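Local coordinates for phosphate-specific transport system accessory protein PhoU homolog (Streptococcus pneumoniae, PDB 2I0M), which probably takes part in the regulation of phosphate uptake and forms an all-helical homodimer that binds zinc ions, at residues A[57-62]-A[81-86]; A[138-143]-A[202-207]; A[19-24]-A[132-137]. All blocks are in the same frame, centred on the assembly; numbering follows the deposited sequence.

Contact 1 of 3, residues A[57-62]-A[81-86]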
loop_
_atom_site.group_PDB
_atom_site.type_symbol
_atom_site.label_atom_id
_atom_site.label_comp_id
_atom_site.label_asym_id
_atom_site.label_seq_id
_atom_site.Cartn_x
_atom_site.Cartn_y
_atom_site.Cartn_z
ATOM N N SER A 57 17.111 -1.753 2.926
ATOM C CA SER A 57 17.793 -0.863 3.850
ATOM C C SER A 57 19.127 -0.414 3.256
ATOM O O SER A 57 19.498 0.755 3.369
ATOM C CB SER A 57 17.942 -1.492 5.244
ATOM O OG SER A 57 19.259 -1.964 5.491
ATOM N N ALA A 58 19.824 -1.340 2.603
ATOM C CA ALA A 58 21.079 -1.042 1.918
ATOM C C ALA A 58 20.886 0.073 0.894
ATOM O O ALA A 58 21.628 1.059 0.888
ATOM C CB ALA A 58 21.642 -2.304 1.247
ATOM N N ILE A 59 19.858 -0.080 0.056
ATOM C CA ILE A 59 19.504 0.909 -0.967
ATOM C C ILE A 59 19.092 2.244 -0.358
ATOM O O ILE A 59 19.649 3.288 -0.735
ATOM C CB ILE A 59 18.407 0.375 -1.883
ATOM C CG1 ILE A 59 18.924 -0.828 -2.672
ATOM C CG2 ILE A 59 17.897 1.467 -2.841
ATOM C CD1 ILE A 59 17.806 -1.700 -3.200
ATOM N N GLU A 60 18.125 2.207 0.574
ATOM C CA GLU A 60 17.735 3.382 1.390
ATOM C C GLU A 60 18.933 4.168 1.912
ATOM O O GLU A 60 18.918 5.401 1.905
ATOM C CB GLU A 60 16.895 2.967 2.603
ATOM C CG GLU A 60 15.449 2.663 2.317
ATOM C CD GLU A 60 14.630 2.381 3.567
ATOM O OE1 GLU A 60 15.177 1.933 4.608
ATOM O OE2 GLU A 60 13.409 2.599 3.512
ATOM N N LEU A 61 19.958 3.440 2.360
ATOM C CA LEU A 61 21.128 4.032 3.004
ATOM C C LEU A 61 22.110 4.675 2.038
ATOM O O LEU A 61 22.628 5.761 2.328
ATOM C CB LEU A 61 21.847 3.019 3.912
ATOM C CG LEU A 61 21.637 3.147 5.433
ATOM C CD1 LEU A 61 20.174 2.988 5.831
ATOM C CD2 LEU A 61 22.502 2.136 6.192
ATOM N N THR A 62 22.373 4.021 0.905
ATOM C CA THR A 62 23.217 4.634 -0.123
ATOM C C THR A 62 22.492 5.795 -0.832
ATOM O O THR A 62 23.135 6.730 -1.295
ATOM C CB THR A 62 23.845 3.614 -1.152
ATOM O OG1 THR A 62 23.088 3.576 -2.359
ATOM C CG2 THR A 62 23.996 2.218 -0.573
ATOM N N ILE A 81 14.826 10.196 -4.789
ATOM C CA ILE A 81 13.545 10.117 -4.071
ATOM C C ILE A 81 12.680 8.983 -4.631
ATOM O O ILE A 81 11.978 8.305 -3.894
ATOM C CB ILE A 81 12.762 11.466 -4.136
ATOM C CG1 ILE A 81 13.488 12.568 -3.330
ATOM C CG2 ILE A 81 11.311 11.292 -3.633
ATOM C CD1 ILE A 81 12.859 13.979 -3.443
ATOM N N SER A 82 12.753 8.773 -5.941
ATOM C CA SER A 82 12.001 7.721 -6.607
ATOM C C SER A 82 12.507 6.326 -6.241
ATOM O O SER A 82 11.723 5.406 -6.110
ATOM C CB SER A 82 12.050 7.914 -8.127
ATOM O OG SER A 82 11.450 9.142 -8.493
ATOM N N ILE A 83 13.820 6.173 -6.114
ATOM C CA ILE A 83 14.421 4.905 -5.714
ATOM C C ILE A 83 14.042 4.586 -4.254
ATOM O O ILE A 83 13.603 3.475 -3.957
ATOM C CB ILE A 83 15.954 4.923 -5.905
ATOM C CG1 ILE A 83 16.339 5.109 -7.395
ATOM C CG2 ILE A 83 16.599 3.705 -5.255
ATOM C CD1 ILE A 83 16.174 3.887 -8.336
ATOM N N MET A 84 14.159 5.574 -3.368
ATOM C CA MET A 84 13.829 5.404 -1.947
ATOM C C MET A 84 12.391 4.967 -1.767
ATOM O O MET A 84 12.106 4.019 -1.050
ATOM C CB MET A 84 14.057 6.694 -1.170
ATOM C CG MET A 84 15.511 7.019 -0.923
ATOM S SD MET A 84 15.734 8.188 0.448
ATOM C CE MET A 84 17.096 9.153 -0.152
ATOM N N SER A 85 11.495 5.651 -2.464
ATOM C CA SER A 85 10.073 5.364 -2.409
ATOM C C SER A 85 9.728 4.027 -3.063
ATOM O O SER A 85 8.907 3.289 -2.555
ATOM C CB SER A 85 9.311 6.512 -3.078
ATOM O OG SER A 85 8.112 6.041 -3.678
ATOM N N SER A 86 10.362 3.713 -4.187
ATOM C CA SER A 86 10.052 2.503 -4.916
ATOM C C SER A 86 10.632 1.234 -4.270
ATOM O O SER A 86 10.052 0.159 -4.385
ATOM C CB SER A 86 10.512 2.614 -6.382
ATOM O OG SER A 86 9.792 3.609 -7.094
#
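I59 lays its branch methyl against that of I83, the two CG2 atoms meeting at 3.5 Å while the side chains cross at about a right angle. In both residues CG2 is anti to the backbone N (chi1 of CG1 -65° and -63°), which turns this methyl into the groove between helix 39-66 and helix 74-105. The two helices follow each other in the chain and run roughly antiparallel here, close enough for the CA atoms of E60 and M84 to lie 5.5 Å apart. L12 of helix 5-35 packs on both isoleucines, adding a third helix to this core of the all-helical PhoU fold. Beside them, M84 SD sits only loosely by the carbonyl oxygen of E60, at 4.5 Å. The carboxylate of E60 is turned to the dimer partner, where OE2 forms a salt bridge with R203 of the second subunit; M84 packs on its own counterpart there. Between the two segments the attraction is therefore apolar, whereas the buried carboxylate of E60 is probably balanced by R203 of the second subunit.

Contact 2 of 3, residues A[138-143]-A[202-207]; sequences PLHQAS and ERLVYL
The imidazole of H140 meets two leucines of helix 177-209. L207 CD2 makes an off-centre CH-pi contact, 4.3 Å from the centroid of the H140 ring and 28° off its normal, and comes within 3.9 Å of H140 ND1. L204 CD1 instead lies at the edge of the ring, near its plane, and touches the backbone at H140 CA, 4.1 Å away. In this part of the helical-bundle PhoU fold, the chain around H140 leads from helix 117-136 into helix 142-150, with Q141 at the N-cap position of the latter. One residue further on, A142 CB packs on V205 CG2 at 4.1 Å, where the backbones come closest, with 4.5 Å between the CA atoms of A142 and V205.

The preceding residues help to position the ring. H140 adopts a left-handed backbone conformation (phi 60°), its CG standing anti to the carbonyl carbon. From there ND1 makes a weak hydrogen bond to F137 O, and P138 O lies 3.6 Å above the ring plane, over the centre, on the side away from L207.

Further out, F137 and A145 pack on L204, filling in around its branched end. The first turn of helix 142-150 is also tied to helix 177-209 by a polar bond next to the apolar patch: E208, the next residue after L207, accepts a hydrogen bond at its carboxylate, running from A142 N to E208 OE1.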
loop_
_atom_site.group_PDB
_atom_site.type_symbol
_atom_site.label_atom_id
_atom_site.label_comp_id
_atom_site.label_asym_id
_atom_site.label_seq_id
_atom_site.Cartn_x
_atom_site.Cartn_y
_atom_site.Cartn_z
ATOM N N PRO A 138 14.473 1.733 -16.303
ATOM C CA PRO A 138 15.709 2.417 -16.779
ATOM C C PRO A 138 15.496 3.424 -17.915
ATOM O O PRO A 138 16.311 4.334 -18.094
ATOM C CB PRO A 138 16.598 1.264 -17.292
ATOM C CG PRO A 138 16.076 0.058 -16.674
ATOM C CD PRO A 138 14.600 0.268 -16.389
ATOM N N LEU A 139 14.421 3.244 -18.679
ATOM C CA LEU A 139 14.055 4.171 -19.746
ATOM C C LEU A 139 13.491 5.479 -19.215
ATOM O O LEU A 139 13.610 6.513 -19.859
ATOM C CB LEU A 139 13.097 3.517 -20.744
ATOM C CG LEU A 139 13.730 2.347 -21.513
ATOM C CD1 LEU A 139 12.679 1.450 -22.121
ATOM C CD2 LEU A 139 14.722 2.818 -22.585
ATOM N N HIS A 140 12.918 5.447 -18.019
ATOM C CA HIS A 140 12.299 6.641 -17.423
ATOM C C HIS A 140 11.147 7.212 -18.286
ATOM O O HIS A 140 10.800 8.385 -18.175
ATOM C CB HIS A 140 13.356 7.730 -17.139
ATOM C CG HIS A 140 14.524 7.260 -16.326
ATOM N ND1 HIS A 140 14.417 6.291 -15.347
ATOM C CD2 HIS A 140 15.824 7.649 -16.330
ATOM C CE1 HIS A 140 15.603 6.093 -14.799
ATOM N NE2 HIS A 140 16.473 6.906 -15.374
ATOM N N GLN A 141 10.567 6.354 -19.125
ATOM C CA GLN A 141 9.454 6.658 -20.030
ATOM C C GLN A 141 8.108 6.687 -19.266
ATOM O O GLN A 141 7.560 5.619 -18.946
ATOM C CB GLN A 141 9.378 5.527 -21.062
ATOM C CG GLN A 141 9.172 5.939 -22.491
ATOM C CD GLN A 141 10.477 6.094 -23.234
ATOM O OE1 GLN A 141 10.790 5.300 -24.129
ATOM N NE2 GLN A 141 11.250 7.110 -22.872
ATOM N N ALA A 142 7.570 7.879 -18.998
ATOM C CA ALA A 142 6.244 8.027 -18.375
ATOM C C ALA A 142 5.162 7.141 -19.007
ATOM O O ALA A 142 4.378 6.509 -18.303
ATOM C CB ALA A 142 5.802 9.491 -18.387
ATOM N N SER A 143 5.148 7.070 -20.333
ATOM C CA SER A 143 4.100 6.354 -21.074
ATOM C C SER A 143 4.106 4.841 -20.927
ATOM O O SER A 143 3.047 4.231 -20.828
ATOM C CB SER A 143 4.146 6.726 -22.543
ATOM O OG SER A 143 4.181 8.130 -22.646
ATOM N N GLU A 202 3.517 5.438 -11.079
ATOM C CA GLU A 202 3.237 6.860 -10.809
ATOM C C GLU A 202 4.491 7.644 -10.421
ATOM O O GLU A 202 4.668 8.779 -10.833
ATOM C CB GLU A 202 2.193 7.020 -9.703
ATOM C CG GLU A 202 0.841 6.389 -10.009
ATOM C CD GLU A 202 -0.201 6.666 -8.928
ATOM O OE1 GLU A 202 -1.278 7.190 -9.265
ATOM O OE2 GLU A 202 0.051 6.354 -7.742
ATOM N N ARG A 203 5.343 7.028 -9.614
ATOM C CA ARG A 203 6.653 7.577 -9.251
ATOM C C ARG A 203 7.513 7.835 -10.491
ATOM O O ARG A 203 8.264 8.805 -10.555
ATOM C CB ARG A 203 7.378 6.583 -8.325
ATOM C CG ARG A 203 8.449 7.183 -7.453
ATOM C CD ARG A 203 7.879 7.795 -6.154
ATOM N NE ARG A 203 7.895 9.251 -6.217
ATOM C CZ ARG A 203 7.691 10.071 -5.193
ATOM N NH1 ARG A 203 7.459 9.603 -3.974
ATOM N NH2 ARG A 203 7.734 11.380 -5.409
ATOM N N LEU A 204 7.398 6.941 -11.465
ATOM C CA LEU A 204 8.083 7.086 -12.748
ATOM C C LEU A 204 7.516 8.280 -13.534
ATOM O O LEU A 204 8.276 9.033 -14.160
ATOM C CB LEU A 204 7.961 5.782 -13.541
ATOM C CG LEU A 204 9.094 5.162 -14.371
ATOM C CD1 LEU A 204 10.486 5.576 -13.891
ATOM C CD2 LEU A 204 8.947 3.616 -14.382
ATOM N N VAL A 205 6.197 8.486 -13.479
ATOM C CA VAL A 205 5.632 9.638 -14.197
ATOM C C VAL A 205 6.080 10.946 -13.533
ATOM O O VAL A 205 6.441 11.890 -14.226
ATOM C CB VAL A 205 4.084 9.527 -14.521
ATOM C CG1 VAL A 205 3.284 9.232 -13.301
ATOM C CG2 VAL A 205 3.543 10.812 -15.175
ATOM N N TYR A 206 6.102 10.955 -12.196
ATOM C CA TYR A 206 6.637 12.051 -11.390
ATOM C C TYR A 206 8.093 12.378 -11.727
ATOM O O TYR A 206 8.513 13.531 -11.672
ATOM C CB TYR A 206 6.497 11.713 -9.898
ATOM C CG TYR A 206 7.546 12.330 -9.004
ATOM C CD1 TYR A 206 7.340 13.578 -8.398
ATOM C CD2 TYR A 206 8.741 11.662 -8.756
ATOM C CE1 TYR A 206 8.321 14.147 -7.562
ATOM C CE2 TYR A 206 9.718 12.208 -7.941
ATOM C CZ TYR A 206 9.505 13.438 -7.339
ATOM O OH TYR A 206 10.502 13.952 -6.537
ATOM N N LEU A 207 8.862 11.350 -12.058
ATOM C CA LEU A 207 10.269 11.524 -12.387
ATOM C C LEU A 207 10.442 12.301 -13.711
ATOM O O LEU A 207 11.247 13.229 -13.803
ATOM C CB LEU A 207 10.965 10.154 -12.395
ATOM C CG LEU A 207 12.436 9.993 -12.781
ATOM C CD1 LEU A 207 13.356 10.931 -11.996
ATOM C CD2 LEU A 207 12.854 8.545 -12.619
#

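Contact 3 of 3, residues A[19-24]-A[132-137]; sequences LGQLVL and DLLVAF
G20 offers bare backbone to L134, whose CD1 lies 3.4 Å from G20 C. The pairing joins helix 5-35 to helix 117-136, which run antiparallel at this point in the all-helical PhoU fold; segments 19-24 and 132-137 fall in the two different PhoU domains of the chain. L19, just before the glycine, packs inward on I52 and I59 of helix 39-66. With no side chain at G20, the leucine end can settle on the peptide itself: its CD1 also reaches G20 O, and its other methyl, CD2, stands 4.1 Å from G20 CA. The CA atoms of G20 and L134 remain 6.9 Å apart, and most of that gap is spanned by the extended leucine, with CG anti to the carbonyl carbon (chi1 -59°) and chi2 near 180°.

Q21 continues the same surface. Its backbone N is 3.4 Å from L134 CD1, so one methyl covers the peptide link between G20 and Q21. The contact is purely of the packing kind, since a methyl has nothing to offer the amide or carbonyl groups as a hydrogen-bond partner. At the solvent-facing rim, the bend of the Q21 chain at chi2 (61°) brings its amide obliquely across the leucine, with Q21 NE2 3.8 Å from L134 CD1.

V23 and L24 then carry the helix pair on, packing on L130 of helix 117-136, with L24 also on L127 and A131. The backbone of L24 turns back to the start of the contact, its N donating to G20 O at 2.9 Å.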
loop_
_atom_site.group_PDB
_atom_site.type_symbol
_atom_site.label_atom_id
_atom_site.label_comp_id
_atom_site.label_asym_id
_atom_site.label_seq_id
_atom_site.Cartn_x
_atom_site.Cartn_y
_atom_site.Cartn_z
ATOM N N LEU A 19 16.966 -5.639 -6.655
ATOM C CA LEU A 19 15.917 -5.872 -5.676
ATOM C C LEU A 19 14.607 -6.281 -6.342
ATOM O O LEU A 19 13.955 -7.207 -5.890
ATOM C CB LEU A 19 15.665 -4.620 -4.831
ATOM C CG LEU A 19 15.559 -4.707 -3.303
ATOM C CD1 LEU A 19 14.657 -3.572 -2.698
ATOM C CD2 LEU A 19 15.193 -6.116 -2.742
ATOM N N GLY A 20 14.222 -5.556 -7.397
ATOM C CA GLY A 20 12.988 -5.826 -8.137
ATOM C C GLY A 20 12.985 -7.164 -8.852
ATOM O O GLY A 20 11.955 -7.834 -8.918
ATOM N N GLN A 21 14.130 -7.548 -9.413
ATOM C CA GLN A 21 14.313 -8.892 -9.952
ATOM C C GLN A 21 14.194 -9.961 -8.848
ATOM O O GLN A 21 13.585 -11.001 -9.050
ATOM C CB GLN A 21 15.666 -8.978 -10.653
ATOM C CG GLN A 21 15.902 -10.261 -11.401
ATOM C CD GLN A 21 14.889 -10.491 -12.521
ATOM O OE1 GLN A 21 14.474 -11.638 -12.758
ATOM N NE2 GLN A 21 14.497 -9.415 -13.221
ATOM N N LEU A 22 14.766 -9.697 -7.680
ATOM C CA LEU A 22 14.580 -10.585 -6.543
ATOM C C LEU A 22 13.090 -10.741 -6.190
ATOM O O LEU A 22 12.626 -11.868 -6.018
ATOM C CB LEU A 22 15.412 -10.146 -5.327
ATOM C CG LEU A 22 15.331 -11.028 -4.068
ATOM C CD1 LEU A 22 15.729 -12.476 -4.374
ATOM C CD2 LEU A 22 16.176 -10.463 -2.915
ATOM N N VAL A 23 12.334 -9.637 -6.102
ATOM C CA VAL A 23 10.885 -9.780 -5.818
ATOM C C VAL A 23 10.060 -10.404 -6.943
ATOM O O VAL A 23 9.034 -11.010 -6.663
ATOM C CB VAL A 23 10.172 -8.546 -5.104
ATOM C CG1 VAL A 23 11.083 -7.356 -4.919
ATOM C CG2 VAL A 23 8.844 -8.170 -5.736
ATOM N N LEU A 24 10.521 -10.278 -8.192
ATOM C CA LEU A 24 9.873 -10.961 -9.321
ATOM C C LEU A 24 10.068 -12.470 -9.219
ATOM O O LEU A 24 9.120 -13.229 -9.383
ATOM C CB LEU A 24 10.353 -10.434 -10.684
ATOM C CG LEU A 24 9.696 -11.068 -11.922
ATOM C CD1 LEU A 24 8.183 -10.882 -12.003
ATOM C CD2 LEU A 24 10.351 -10.588 -13.220
ATOM N N ASP A 132 7.529 -6.196 -16.991
ATOM C CA ASP A 132 7.428 -4.997 -17.834
ATOM C C ASP A 132 7.998 -3.753 -17.143
ATOM O O ASP A 132 8.812 -3.041 -17.718
ATOM C CB ASP A 132 5.978 -4.755 -18.268
ATOM C CG ASP A 132 5.477 -5.801 -19.280
ATOM O OD1 ASP A 132 6.269 -6.611 -19.813
ATOM O OD2 ASP A 132 4.258 -5.811 -19.541
ATOM N N LEU A 133 7.615 -3.542 -15.890
ATOM C CA LEU A 133 8.101 -2.411 -15.107
ATOM C C LEU A 133 9.625 -2.397 -15.014
ATOM O O LEU A 133 10.244 -1.371 -15.250
ATOM C CB LEU A 133 7.472 -2.395 -13.709
ATOM C CG LEU A 133 7.977 -1.314 -12.730
ATOM C CD1 LEU A 133 7.708 0.112 -13.272
ATOM C CD2 LEU A 133 7.381 -1.475 -11.345
ATOM N N LEU A 134 10.222 -3.536 -14.682
ATOM C CA LEU A 134 11.684 -3.651 -14.596
ATOM C C LEU A 134 12.430 -3.314 -15.886
ATOM O O LEU A 134 13.493 -2.709 -15.830
ATOM C CB LEU A 134 12.115 -5.019 -14.042
ATOM C CG LEU A 134 11.552 -5.309 -12.644
ATOM C CD1 LEU A 134 12.189 -6.561 -12.081
ATOM C CD2 LEU A 134 11.731 -4.143 -11.668
ATOM N N VAL A 135 11.882 -3.702 -17.035
ATOM C CA VAL A 135 12.434 -3.293 -18.340
ATOM C C VAL A 135 12.177 -1.789 -18.599
ATOM O O VAL A 135 13.070 -1.073 -19.058
ATOM C CB VAL A 135 11.841 -4.130 -19.508
ATOM C CG1 VAL A 135 12.346 -3.638 -20.860
ATOM C CG2 VAL A 135 12.152 -5.621 -19.329
ATOM N N ALA A 136 10.958 -1.328 -18.313
ATOM C CA ALA A 136 10.574 0.068 -18.543
ATOM C C ALA A 136 11.307 1.082 -17.646
ATOM O O ALA A 136 11.563 2.197 -18.065
ATOM C CB ALA A 136 9.065 0.235 -18.382
ATOM N N PHE A 137 11.646 0.690 -16.419
ATOM C CA PHE A 137 12.134 1.641 -15.414
ATOM C C PHE A 137 13.409 2.425 -15.828
ATOM O O PHE A 137 13.425 3.648 -15.706
ATOM C CB PHE A 137 12.283 0.951 -14.047
ATOM C CG PHE A 137 12.439 1.895 -12.907
ATOM C CD1 PHE A 137 11.385 2.111 -12.019
ATOM C CD2 PHE A 137 13.651 2.566 -12.685
ATOM C CE1 PHE A 137 11.517 3.012 -10.936
ATOM C CE2 PHE A 137 13.787 3.482 -11.606
ATOM C CZ PHE A 137 12.716 3.692 -10.733
#

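Contacts 1 and 2 are buried, whereas contact 3 is partly open at its glutamine. Contact 1 joins consecutive helices within the first PhoU domain, contact 2 brings an interhelical turn onto the last long helix within the second, and contact 3 spans the two. Their chemistry differs accordingly: aliphatic branches meet in the first, a histidine ring meets two leucines in the second, and one leucine covers a glycine peptide in the third. Segment 132-137 of contact 3 touches both others, F137 packing on I83 of contact 1 and L133 on L204 of contact 2. Contacts 1 and 2 also touch directly, S82 and S85 lying against R203, and both reach the second subunit; contact 3 stays within its own chain.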